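Local coordinates for delta toxin (Clostridium perfringens, PDB 2YGT), which probably forms beta-barrel pores in the membranes of target cells as a haemolysin of the leukocidin/hemolysin toxin family, and binds zinc, at residues A50-D55 against E284-R289; P90-V95 against K249-S254. All blocks are in the same frame, centred on the assembly; numbering follows the deposited sequence.

How the interactions relate
Two ways of joining beta-strands distant in sequence are illustrated here. In interaction 1, strands 45-54 and 287-291 come from different sheets and face each other through side chains, with a zinc ion closing one end. In interaction 2, strands 84-99 and 241-259 are neighbours within one sheet, joined by backbone hydrogen bonds, with a bulge interrupting the ladder. That sheet also includes strand 287-291, so both contacts draw on it. Their centres are 33 Å apart, on opposite sides of the chain's centre, and their nearest atoms stay about 13 Å apart. Along the chain, interaction 2 is nested inside the loop closed by interaction 1, whose Asp54 and His286 supply two ligands of the zinc.

Interaction 1: residues A50-D55 against E284-R289; sequences ASFVDD and EKHTIR. With ZN (zinc ion), chain B.
A zinc ion joins Asp54, on one strand, to His286, just before the other; the axes of strand segments 50-54 and 287-289 come no nearer than 7.9 Å. Asp54 OD1 binds the zinc at 2.2 Å, and His286 NE2 reaches it at 2.3 Å. The second carboxylate oxygen, Asp54 OD2, lies farther from the metal at 2.8 Å, near the edge of the imidazole; the carboxylate and ring planes are 61° apart. Next to the metal site, Phe52 meets the backbone of the same histidine: His286 CA sits over one face of the phenyl ring, 3.6 Å from its centroid, in a CH-pi contact. The rings meet obliquely, Phe52 CB lying 3.6 Å from His286 CD2. With CG beside its backbone N (chi1 -50°), His286 turns its ring past Phe52 to the zinc; Tyr32 of strand 27-39 stacks on that ring. Farther along, Ala50 CB packs against Ile288 CB at 4.2 Å. His286 takes the left-handed backbone conformation of a G1 bulge, in which it and Thr287 both face Asp282. Side chains of two sheets packed face to face make a beta-sandwich-like arrangement; the zinc site at its edge is a feature of this protein.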
ATOM      1  N   ALA A  50       7.895 -11.572  -5.833  1.00 16.58           N
ATOM      2  CA  ALA A  50       9.332 -11.354  -5.861  1.00 16.65           C
ATOM      3  C   ALA A  50       9.906 -11.672  -7.238  1.00 21.21           C
ATOM      4  O   ALA A  50       9.642 -12.730  -7.806  1.00 19.21           O
ATOM      5  CB  ALA A  50      10.015 -12.190  -4.792  1.00 16.83           C
ATOM      6  N   SER A  51      10.689 -10.744  -7.774  1.00 16.76           N
ATOM      7  CA  SER A  51      11.410 -10.990  -9.011  1.00 20.08           C
ATOM      8  C   SER A  51      12.902 -11.032  -8.732  1.00 18.83           C
ATOM      9  O   SER A  51      13.539  -9.988  -8.591  1.00 18.41           O
ATOM     10  CB  SER A  51      11.103  -9.911 -10.047  1.00 18.74           C
ATOM     11  OG  SER A  51       9.790 -10.054 -10.545  1.00 32.01           O
ATOM     12  N   PHE A  52      13.444 -12.242  -8.636  1.00 17.36           N
ATOM     13  CA  PHE A  52      14.874 -12.434  -8.425  1.00 17.65           C
ATOM     14  C   PHE A  52      15.620 -12.226  -9.736  1.00 25.83           C
ATOM     15  O   PHE A  52      15.396 -12.946 -10.711  1.00 17.91           O
ATOM     16  CB  PHE A  52      15.161 -13.842  -7.891  1.00 17.90           C
ATOM     17  CG  PHE A  52      14.587 -14.111  -6.527  1.00 17.83           C
ATOM     18  CD1 PHE A  52      13.286 -14.567  -6.388  1.00 17.66           C
ATOM     19  CD2 PHE A  52      15.351 -13.924  -5.386  1.00 18.01           C
ATOM     20  CE1 PHE A  52      12.752 -14.820  -5.136  1.00 17.65           C
ATOM     21  CE2 PHE A  52      14.825 -14.177  -4.132  1.00 18.01           C
ATOM     22  CZ  PHE A  52      13.522 -14.624  -4.006  1.00 17.82           C
ATOM     23  N   VAL A  53      16.507 -11.241  -9.767  1.00 19.52           N
ATOM     24  CA  VAL A  53      17.298 -10.999 -10.961  1.00 22.72           C
ATOM     25  C   VAL A  53      18.666 -11.653 -10.841  1.00 21.31           C
ATOM     26  O   VAL A  53      19.371 -11.452  -9.853  1.00 20.75           O
ATOM     27  CB  VAL A  53      17.483  -9.498 -11.232  1.00 24.09           C
ATOM     28  CG1 VAL A  53      18.338  -9.293 -12.471  1.00 18.50           C
ATOM     29  CG2 VAL A  53      16.132  -8.811 -11.385  1.00 17.79           C
ATOM     30  N   ASP A  54      19.026 -12.448 -11.845  1.00 24.17           N
ATOM     31  CA  ASP A  54      20.369 -13.008 -11.945  1.00 22.74           C
ATOM     32  C   ASP A  54      21.159 -12.283 -13.026  1.00 22.41           C
ATOM     33  O   ASP A  54      20.923 -12.467 -14.221  1.00 23.90           O
ATOM     34  CB  ASP A  54      20.326 -14.516 -12.203  1.00 23.04           C
ATOM     35  CG  ASP A  54      20.088 -15.308 -10.938  1.00 27.41           C
ATOM     36  OD1 ASP A  54      19.847 -14.667  -9.896  1.00 24.34           O
ATOM     37  OD2 ASP A  54      20.143 -16.555 -10.979  1.00 39.17           O
ATOM     38  N   ASP A  55      22.094 -11.452 -12.585  1.00 20.92           N
ATOM     39  CA  ASP A  55      22.843 -10.579 -13.472  1.00 22.31           C
ATOM     40  C   ASP A  55      24.327 -10.693 -13.146  1.00 25.05           C
ATOM     41  O   ASP A  55      24.818 -10.056 -12.216  1.00 22.18           O
ATOM     42  CB  ASP A  55      22.358  -9.136 -13.297  1.00 21.15           C
ATOM     43  CG  ASP A  55      23.117  -8.153 -14.160  1.00 25.56           C
ATOM     44  OD1 ASP A  55      24.043  -8.580 -14.878  1.00 26.86           O
ATOM     45  OD2 ASP A  55      22.786  -6.948 -14.121  1.00 29.99           O
ATOM     46  N   GLU A 284      18.838 -18.487  -3.486  1.00 22.74           N
ATOM     47  CA  GLU A 284      19.383 -19.562  -4.311  1.00 29.35           C
ATOM     48  C   GLU A 284      18.275 -20.232  -5.107  1.00 27.15           C
ATOM     49  O   GLU A 284      18.402 -20.442  -6.313  1.00 31.09           O
ATOM     50  CB  GLU A 284      20.114 -20.602  -3.460  1.00 26.52           C
ATOM     51  CG  GLU A 284      21.564 -20.259  -3.145  1.00 30.63           C
ATOM     52  CD  GLU A 284      22.278 -21.375  -2.390  1.00 42.36           C
ATOM     53  OE1 GLU A 284      21.597 -22.318  -1.930  1.00 41.10           O
ATOM     54  OE2 GLU A 284      23.519 -21.307  -2.256  1.00 47.35           O
ATOM     55  N   LYS A 285      17.182 -20.559  -4.425  1.00 22.05           N
ATOM     56  CA  LYS A 285      16.060 -21.235  -5.062  1.00 25.67           C
ATOM     57  C   LYS A 285      15.086 -20.251  -5.705  1.00 20.09           C
ATOM     58  O   LYS A 285      14.129 -20.662  -6.358  1.00 24.32           O
ATOM     59  CB  LYS A 285      15.317 -22.107  -4.047  1.00 30.95           C
ATOM     60  CG  LYS A 285      16.177 -23.170  -3.381  1.00 23.14           C
ATOM     61  CD  LYS A 285      15.374 -23.952  -2.349  1.00 24.15           C
ATOM     62  CE  LYS A 285      16.262 -24.906  -1.560  1.00 25.03           C
ATOM     63  NZ  LYS A 285      17.285 -24.175  -0.762  1.00 44.84           N
ATOM     64  N   HIS A 286      15.339 -18.958  -5.522  1.00 19.83           N
ATOM     65  CA  HIS A 286      14.453 -17.915  -6.040  1.00 18.72           C
ATOM     66  C   HIS A 286      13.018 -18.074  -5.542  1.00 18.29           C
ATOM     67  O   HIS A 286      12.078 -18.097  -6.336  1.00 17.44           O
ATOM     68  CB  HIS A 286      14.454 -17.904  -7.573  1.00 17.98           C
ATOM     69  CG  HIS A 286      15.822 -17.893  -8.179  1.00 28.60           C
ATOM     70  ND1 HIS A 286      16.264 -18.885  -9.028  1.00 23.89           N
ATOM     71  CD2 HIS A 286      16.844 -17.015  -8.063  1.00 18.74           C
ATOM     72  CE1 HIS A 286      17.499 -18.617  -9.411  1.00 24.78           C
ATOM     73  NE2 HIS A 286      17.875 -17.487  -8.839  1.00 27.25           N
ATOM     74  N   THR A 287      12.849 -18.188  -4.231  1.00 18.93           N
ATOM     75  CA  THR A 287      11.519 -18.361  -3.667  1.00 18.64           C
ATOM     76  C   THR A 287      11.253 -17.364  -2.553  1.00 18.77           C
ATOM     77  O   THR A 287      12.174 -16.899  -1.880  1.00 24.54           O
ATOM     78  CB  THR A 287      11.302 -19.789  -3.109  1.00 19.37           C
ATOM     79  OG1 THR A 287      12.165 -20.004  -1.984  1.00 20.51           O
ATOM     80  CG2 THR A 287      11.574 -20.845  -4.180  1.00 21.32           C
ATOM     81  N   ILE A 288       9.981 -17.037  -2.373  1.00 18.17           N
ATOM     82  CA  ILE A 288       9.550 -16.236  -1.241  1.00 18.35           C
ATOM     83  C   ILE A 288       8.444 -17.002  -0.523  1.00 18.54           C
ATOM     84  O   ILE A 288       7.440 -17.376  -1.127  1.00 28.36           O
ATOM     85  CB  ILE A 288       9.089 -14.814  -1.671  1.00 18.09           C
ATOM     86  CG1 ILE A 288       8.945 -13.910  -0.448  1.00 20.59           C
ATOM     87  CG2 ILE A 288       7.795 -14.874  -2.472  1.00 16.46           C
ATOM     88  CD1 ILE A 288       8.848 -12.433  -0.777  1.00 17.16           C
ATOM     89  N   ARG A 289       8.655 -17.270   0.762  1.00 19.50           N
ATOM     90  CA  ARG A 289       7.732 -18.090   1.540  1.00 19.89           C
ATOM     91  C   ARG A 289       7.418 -17.459   2.891  1.00 22.95           C
ATOM     92  O   ARG A 289       8.314 -16.967   3.576  1.00 25.63           O
ATOM     93  CB  ARG A 289       8.326 -19.485   1.778  1.00 20.82           C
ATOM     94  CG  ARG A 289       8.544 -20.331   0.536  1.00 20.46           C
ATOM     95  CD  ARG A 289       9.152 -21.673   0.919  1.00 24.61           C
ATOM     96  NE  ARG A 289       9.360 -22.557  -0.225  1.00 24.93           N
ATOM     97  CZ  ARG A 289       8.412 -23.324  -0.757  1.00 30.79           C
ATOM     98  NH1 ARG A 289       7.182 -23.311  -0.255  1.00 20.90           N
ATOM     99  NH2 ARG A 289       8.692 -24.102  -1.796  1.00 20.71           N
TER
HETATM  100 ZN    ZN B1291      19.680 -16.195  -8.283  1.00 38.61          ZN

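Interaction 2: residues P90-V95 against K249-S254; sequences PIKYMV and KREINS
A classic beta bulge pairs Ile91 and Lys92 with the single residue Glu251, where strand 84-99 turns a corner. Within it Glu251 N donates to Lys92 O at 2.8 Å, almost straight at 173° and in the carbonyl plane. Beyond it the ladder is regular, and Met94 and Lys249 exchange two bonds, Met94 N to Lys249 O at 2.7 Å and Lys249 N to Met94 O at 2.8 Å. On their face of the sheet Met94 CB meets Lys249 CB at 3.7 Å, and the extended lysine chain crosses the methionine; its NZ forms a salt bridge with Asp96. Strand 84-99 is here an inner strand of a large antiparallel sheet, since 170-177 pairs with its other edge. At the bulge Ile91 points toward the other strand, and its CD1 comes within 3.3 Å of Asn253 OD1. That amide is fixed at both ends: ND2 donates to Ile252 O at 2.8 Å, from above the carbonyl plane, and OD1 accepts from Asn267. Glu251, extended with CG anti to the backbone N (chi1 -178°), lays CG and CD along Ile91 CG2, CD at 3.8 Å; its OE1 nears Lys92 NZ without a salt bridge, and OE2 takes a weak bond from Asn253 ND2. On the opposite face, Tyr93 and Arg250 run side by side, Tyr93 CE1 4.1 Å from Arg250 CG; Tyr93 OH bonds Leu220 O and Arg250 NH1 bonds Pro72 O.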
ATOM      1  N   PRO A  90     -12.267   4.102   8.280  1.00 23.89           N
ATOM      2  CA  PRO A  90     -10.804   4.025   8.319  1.00 18.28           C
ATOM      3  C   PRO A  90     -10.173   5.354   7.926  1.00 18.62           C
ATOM      4  O   PRO A  90     -10.014   5.628   6.736  1.00 19.06           O
ATOM      5  CB  PRO A  90     -10.476   2.981   7.238  1.00 18.08           C
ATOM      6  CG  PRO A  90     -11.797   2.662   6.541  1.00 24.01           C
ATOM      7  CD  PRO A  90     -12.778   3.705   6.961  1.00 29.58           C
ATOM      8  N   ILE A  91      -9.819   6.177   8.903  1.00 19.34           N
ATOM      9  CA  ILE A  91      -9.130   7.421   8.593  1.00 21.61           C
ATOM     10  C   ILE A  91      -7.740   7.152   8.009  1.00 23.00           C
ATOM     11  O   ILE A  91      -7.269   7.900   7.148  1.00 19.13           O
ATOM     12  CB  ILE A  91      -9.018   8.336   9.822  1.00 18.39           C
ATOM     13  CG1 ILE A  91      -8.410   9.683   9.424  1.00 18.45           C
ATOM     14  CG2 ILE A  91      -8.194   7.668  10.916  1.00 20.38           C
ATOM     15  CD1 ILE A  91      -8.581  10.761  10.474  1.00 18.77           C
ATOM     16  N   LYS A  92      -7.092   6.077   8.457  1.00 17.63           N
ATOM     17  CA  LYS A  92      -5.718   5.803   8.040  1.00 18.44           C
ATOM     18  C   LYS A  92      -5.388   4.320   7.846  1.00 19.96           C
ATOM     19  O   LYS A  92      -5.755   3.471   8.659  1.00 18.89           O
ATOM     20  CB  LYS A  92      -4.726   6.420   9.031  1.00 21.95           C
ATOM     21  CG  LYS A  92      -3.326   6.573   8.465  1.00 36.11           C
ATOM     22  CD  LYS A  92      -2.271   6.615   9.553  1.00 37.55           C
ATOM     23  CE  LYS A  92      -2.428   7.831  10.439  1.00 41.58           C
ATOM     24  NZ  LYS A  92      -1.188   8.080  11.226  1.00 45.06           N
ATOM     25  N   TYR A  93      -4.691   4.032   6.750  1.00 16.95           N
ATOM     26  CA  TYR A  93      -4.123   2.716   6.494  1.00 16.77           C
ATOM     27  C   TYR A  93      -2.605   2.838   6.519  1.00 16.63           C
ATOM     28  O   TYR A  93      -2.050   3.793   5.976  1.00 18.52           O
ATOM     29  CB  TYR A  93      -4.535   2.201   5.117  1.00 16.69           C
ATOM     30  CG  TYR A  93      -6.005   1.905   4.926  1.00 30.21           C
ATOM     31  CD1 TYR A  93      -6.545   0.684   5.315  1.00 17.00           C
ATOM     32  CD2 TYR A  93      -6.846   2.830   4.318  1.00 17.09           C
ATOM     33  CE1 TYR A  93      -7.882   0.407   5.120  1.00 17.28           C
ATOM     34  CE2 TYR A  93      -8.180   2.557   4.120  1.00 17.37           C
ATOM     35  CZ  TYR A  93      -8.693   1.346   4.521  1.00 17.47           C
ATOM     36  OH  TYR A  93     -10.025   1.074   4.325  1.00 18.37           O
ATOM     37  N   MET A  94      -1.927   1.875   7.132  1.00 16.59           N
ATOM     38  CA  MET A  94      -0.468   1.907   7.179  1.00 17.23           C
ATOM     39  C   MET A  94       0.134   0.583   6.728  1.00 18.82           C
ATOM     40  O   MET A  94      -0.338  -0.487   7.114  1.00 18.15           O
ATOM     41  CB  MET A  94       0.018   2.253   8.588  1.00 23.17           C
ATOM     42  CG  MET A  94      -0.608   3.517   9.163  1.00 29.26           C
ATOM     43  SD  MET A  94      -0.110   3.844  10.864  1.00 57.21           S
ATOM     44  CE  MET A  94       1.645   4.144  10.665  1.00 83.75           C
ATOM     45  N   VAL A  95       1.178   0.662   5.907  1.00 22.52           N
ATOM     46  CA  VAL A  95       1.877  -0.529   5.432  1.00 16.24           C
ATOM     47  C   VAL A  95       3.390  -0.418   5.621  1.00 18.68           C
ATOM     48  O   VAL A  95       4.019   0.542   5.171  1.00 16.34           O
ATOM     49  CB  VAL A  95       1.579  -0.814   3.950  1.00 21.26           C
ATOM     50  CG1 VAL A  95       2.306  -2.076   3.495  1.00 16.03           C
ATOM     51  CG2 VAL A  95       0.077  -0.931   3.717  1.00 16.09           C
ATOM     52  N   LYS A 249      -1.704  -2.009   8.994  1.00 26.04           N
ATOM     53  CA  LYS A 249      -2.335  -1.314  10.109  1.00 24.11           C
ATOM     54  C   LYS A 249      -3.500  -0.473   9.616  1.00 24.75           C
ATOM     55  O   LYS A 249      -3.418   0.165   8.567  1.00 25.34           O
ATOM     56  CB  LYS A 249      -1.329  -0.415  10.828  1.00 28.42           C
ATOM     57  CG  LYS A 249       0.032  -1.044  11.046  1.00 38.30           C
ATOM     58  CD  LYS A 249       1.024  -0.015  11.558  1.00 42.75           C
ATOM     59  CE  LYS A 249       2.448  -0.530  11.469  1.00 43.11           C
ATOM     60  NZ  LYS A 249       3.423   0.483  11.951  1.00 45.66           N
ATOM     61  N   ARG A 250      -4.586  -0.480  10.379  1.00 24.44           N
ATOM     62  CA  ARG A 250      -5.752   0.324  10.058  1.00 24.56           C
ATOM     63  C   ARG A 250      -6.202   1.091  11.295  1.00 26.99           C
ATOM     64  O   ARG A 250      -6.366   0.512  12.367  1.00 19.33           O
ATOM     65  CB  ARG A 250      -6.888  -0.565   9.545  1.00 18.60           C
ATOM     66  CG  ARG A 250      -8.155   0.189   9.170  1.00 19.38           C
ATOM     67  CD  ARG A 250      -9.297  -0.774   8.892  1.00 19.01           C
ATOM     68  NE  ARG A 250      -9.688  -1.499  10.096  1.00 27.66           N
ATOM     69  CZ  ARG A 250     -10.270  -2.693  10.098  1.00 30.38           C
ATOM     70  NH1 ARG A 250     -10.528  -3.308   8.954  1.00 20.49           N
ATOM     71  NH2 ARG A 250     -10.588  -3.273  11.248  1.00 29.36           N
ATOM     72  N   GLU A 251      -6.378   2.400  11.155  1.00 29.67           N
ATOM     73  CA  GLU A 251      -6.949   3.193  12.233  1.00 18.44           C
ATOM     74  C   GLU A 251      -8.407   3.501  11.930  1.00 24.43           C
ATOM     75  O   GLU A 251      -8.733   3.984  10.847  1.00 17.96           O
ATOM     76  CB  GLU A 251      -6.170   4.489  12.455  1.00 18.05           C
ATOM     77  CG  GLU A 251      -6.722   5.312  13.615  1.00 30.60           C
ATOM     78  CD  GLU A 251      -5.980   6.615  13.826  1.00 34.60           C
ATOM     79  OE1 GLU A 251      -4.865   6.765  13.282  1.00 36.27           O
ATOM     80  OE2 GLU A 251      -6.514   7.488  14.544  1.00 35.55           O
ATOM     81  N   ILE A 252      -9.277   3.212  12.890  1.00 19.15           N
ATOM     82  CA  ILE A 252     -10.697   3.489  12.746  1.00 20.05           C
ATOM     83  C   ILE A 252     -11.079   4.707  13.573  1.00 24.42           C
ATOM     84  O   ILE A 252     -10.649   4.848  14.717  1.00 26.46           O
ATOM     85  CB  ILE A 252     -11.548   2.298  13.220  1.00 30.76           C
ATOM     86  CG1 ILE A 252     -11.301   1.074  12.339  1.00 20.20           C
ATOM     87  CG2 ILE A 252     -13.030   2.661  13.221  1.00 30.93           C
ATOM     88  CD1 ILE A 252     -12.215   0.998  11.143  1.00 33.18           C
ATOM     89  N   ASN A 253     -11.879   5.592  12.987  1.00 28.85           N
ATOM     90  CA  ASN A 253     -12.448   6.715  13.722  1.00 24.44           C
ATOM     91  C   ASN A 253     -13.970   6.621  13.759  1.00 24.24           C
ATOM     92  O   ASN A 253     -14.574   5.906  12.958  1.00 24.92           O
ATOM     93  CB  ASN A 253     -12.011   8.047  13.110  1.00 23.60           C
ATOM     94  CG  ASN A 253     -10.588   8.415  13.476  1.00 24.39           C
ATOM     95  OD1 ASN A 253     -10.100   9.488  13.124  1.00 17.77           O
ATOM     96  ND2 ASN A 253      -9.914   7.526  14.195  1.00 23.48           N
ATOM     97  N   SER A 254     -14.586   7.333  14.694  1.00 22.54           N
ATOM     98  CA  SER A 254     -16.036   7.340  14.814  1.00 26.67           C
ATOM     99  C   SER A 254     -16.581   8.717  14.466  1.00 26.64           C
ATOM    100  O   SER A 254     -16.383   9.677  15.211  1.00 24.95           O
ATOM    101  CB  SER A 254     -16.466   6.949  16.231  1.00 23.88           C
ATOM    102  OG  SER A 254     -16.098   5.611  16.532  1.00 30.90           O
TER